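Local atomic coordinates of putative uncharacterized protein (Methanosarcina barkeri str. Fusaro, PDB entry 3P43), a protein that probably acts as a manganese-dependent 3'-phosphoesterase that trims DNA or RNA 3' ends, as other members of the LigD repair family do. Residues Glu49-Leu54 with Leu111-Arg116. Numbering follows the deposited sequence.
Sequences EMDGVL and LKREER
Arg113 reaches across to Met50 and Asp51, and its side chain, met by that of Met50, spans a gap in which the nearest CA atoms, those of Met50 and Arg113, stay 10.5 Å apart. From CB the chain sets off toward the hairpin; CG lies anti to the backbone N (chi1 171°), and the run from CG to NE is extended. CB and CG have no near partner in Glu49-Leu54. Arg113 CD is the first carbon to arrive, 4.0 Å from Met50 SD. At the tip NH1 does most of the work. Arg113 NH1 lies 3.6 Å from Met50 SD, approached obliquely, and comes close to Met50 CB as well, so the Met50 side chain lies along the charged end with its SD and CB. Asp51 OD2 stands at the guanidinium edge, 3.9 Å from Arg113 NH1, a long salt bridge with the two planes turned 55° apart. A water closes that distance: it accepts from Arg113 NH1 at 2.7 Å, in the guanidinium plane, and donates to Asp51 OD2 at 2.6 Å. Asp51 takes up its place in a type I' turn, Met50 to Val53, closed by paired backbone bonds between those two residues. The contact thus joins the tip of the hairpin formed by strands 42-50 and 53-59 to the end of strand 98-114 in the antiparallel beta barrel, while the buried Met50 also packs on Ile118 of strand 117-123.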
loop_
_atom_site.group_PDB
_atom_site.type_symbol
_atom_site.label_atom_id
_atom_site.label_comp_id
_atom_site.label_asym_id
_atom_site.label_seq_id
_atom_site.Cartn_x
_atom_site.Cartn_y
_atom_site.Cartn_z
ATOM N N GLU A 49 -0.871 8.029 3.270
ATOM C CA GLU A 49 -0.635 9.030 4.301
ATOM C C GLU A 49 -1.903 9.244 5.105
ATOM O O GLU A 49 -2.921 9.683 4.570
ATOM C CB GLU A 49 -0.172 10.363 3.715
ATOM C CG GLU A 49 -0.057 11.459 4.771
ATOM C CD GLU A 49 0.376 12.795 4.202
ATOM O OE1 GLU A 49 0.866 12.825 3.053
ATOM O OE2 GLU A 49 0.233 13.815 4.911
ATOM N N MET A 50 -1.833 8.898 6.386
ATOM C CA MET A 50 -2.900 9.158 7.337
ATOM C C MET A 50 -2.265 9.698 8.607
ATOM O O MET A 50 -1.258 9.166 9.071
ATOM C CB MET A 50 -3.635 7.858 7.676
ATOM C CG MET A 50 -4.085 7.050 6.472
ATOM S SD MET A 50 -5.851 7.214 6.165
ATOM C CE MET A 50 -6.074 6.070 4.817
ATOM N N ASP A 51 -2.852 10.747 9.167
ATOM C CA ASP A 51 -2.425 11.265 10.460
ATOM C C ASP A 51 -0.916 11.473 10.542
ATOM O O ASP A 51 -0.296 11.166 11.556
ATOM C CB ASP A 51 -2.883 10.328 11.578
ATOM C CG ASP A 51 -4.395 10.326 11.755
ATOM O OD1 ASP A 51 -4.950 11.375 12.150
ATOM O OD2 ASP A 51 -5.029 9.274 11.505
ATOM N N GLY A 52 -0.328 11.981 9.466
ATOM C CA GLY A 52 1.082 12.328 9.467
ATOM C C GLY A 52 2.053 11.181 9.256
ATOM O O GLY A 52 3.249 11.412 9.075
ATOM N N VAL A 53 1.558 9.944 9.290
ATOM C CA VAL A 53 2.404 8.798 8.975
ATOM C C VAL A 53 1.908 8.051 7.737
ATOM O O VAL A 53 0.881 8.400 7.157
ATOM C CB VAL A 53 2.552 7.811 10.167
ATOM C CG1 VAL A 53 3.143 8.515 11.376
ATOM C CG2 VAL A 53 1.217 7.143 10.502
ATOM N N LEU A 54 2.655 7.031 7.332
ATOM C CA LEU A 54 2.282 6.216 6.189
ATOM C C LEU A 54 1.738 4.876 6.661
ATOM O O LEU A 54 2.502 3.995 7.056
ATOM C CB LEU A 54 3.492 5.992 5.278
ATOM C CG LEU A 54 4.025 7.208 4.514
ATOM C CD1 LEU A 54 5.346 6.884 3.823
ATOM C CD2 LEU A 54 3.000 7.685 3.510
ATOM N N LEU A 111 -12.228 8.540 0.778
ATOM C CA LEU A 111 -13.673 8.500 0.611
ATOM C C LEU A 111 -14.357 7.947 1.848
ATOM O O LEU A 111 -15.454 8.368 2.198
ATOM C CB LEU A 111 -14.051 7.664 -0.614
ATOM C CG LEU A 111 -13.393 8.130 -1.915
ATOM C CD1 LEU A 111 -13.873 7.293 -3.084
ATOM C CD2 LEU A 111 -13.670 9.612 -2.151
ATOM N N LYS A 112 -13.692 7.013 2.514
ATOM C CA LYS A 112 -14.286 6.299 3.631
ATOM C C LYS A 112 -13.184 5.619 4.426
ATOM O O LYS A 112 -12.206 5.133 3.855
ATOM C CB LYS A 112 -15.278 5.254 3.105
ATOM C CG LYS A 112 -15.939 4.381 4.164
ATOM C CD LYS A 112 -16.788 3.293 3.504
ATOM C CE LYS A 112 -17.370 2.313 4.516
ATOM N NZ LYS A 112 -18.743 2.686 4.951
ATOM N N ARG A 113 -13.329 5.603 5.743
ATOM C CA ARG A 113 -12.403 4.858 6.585
ATOM C C ARG A 113 -13.075 4.385 7.850
ATOM O O ARG A 113 -13.664 5.171 8.595
ATOM C CB ARG A 113 -11.160 5.672 6.949
ATOM C CG ARG A 113 -10.304 4.967 7.993
ATOM C CD ARG A 113 -8.870 5.459 8.025
ATOM N NE ARG A 113 -8.062 4.653 8.938
ATOM C CZ ARG A 113 -7.032 5.114 9.642
ATOM N NH1 ARG A 113 -6.678 6.386 9.546
ATOM N NH2 ARG A 113 -6.365 4.303 10.453
ATOM N N GLU A 114 -12.974 3.086 8.087
ATOM C CA GLU A 114 -13.496 2.476 9.292
ATOM C C GLU A 114 -12.497 1.413 9.700
ATOM O O GLU A 114 -11.556 1.139 8.962
ATOM C CB GLU A 114 -14.887 1.881 9.030
ATOM C CG GLU A 114 -15.961 2.943 8.814
ATOM C CD GLU A 114 -17.289 2.377 8.331
ATOM O OE1 GLU A 114 -17.342 1.181 7.958
ATOM O OE2 GLU A 114 -18.281 3.143 8.318
ATOM N N GLU A 115 -12.684 0.830 10.877
ATOM C CA GLU A 115 -11.744 -0.162 11.383
ATOM C C GLU A 115 -11.410 -1.236 10.334
ATOM O O GLU A 115 -10.239 -1.581 10.137
ATOM C CB GLU A 115 -12.284 -0.795 12.671
ATOM C CG GLU A 115 -11.467 -1.959 13.219
ATOM C CD GLU A 115 -10.104 -1.552 13.758
ATOM O OE1 GLU A 115 -9.759 -0.350 13.702
ATOM O OE2 GLU A 115 -9.374 -2.447 14.244
ATOM N N ARG A 116 -12.430 -1.742 9.645
ATOM C CA ARG A 116 -12.237 -2.840 8.696
ATOM C C ARG A 116 -12.372 -2.463 7.225
ATOM O O ARG A 116 -12.477 -3.342 6.369
ATOM C CB ARG A 116 -13.216 -3.979 8.984
ATOM C CG ARG A 116 -12.845 -4.866 10.156
ATOM C CD ARG A 116 -13.637 -6.167 10.094
ATOM N NE ARG A 116 -15.011 -5.933 9.669
ATOM C CZ ARG A 116 -15.481 -6.189 8.453
ATOM N NH1 ARG A 116 -14.692 -6.716 7.525
ATOM N NH2 ARG A 116 -16.754 -5.933 8.171
HETATM O O HOH W 1 -4.506 6.722 11.170
#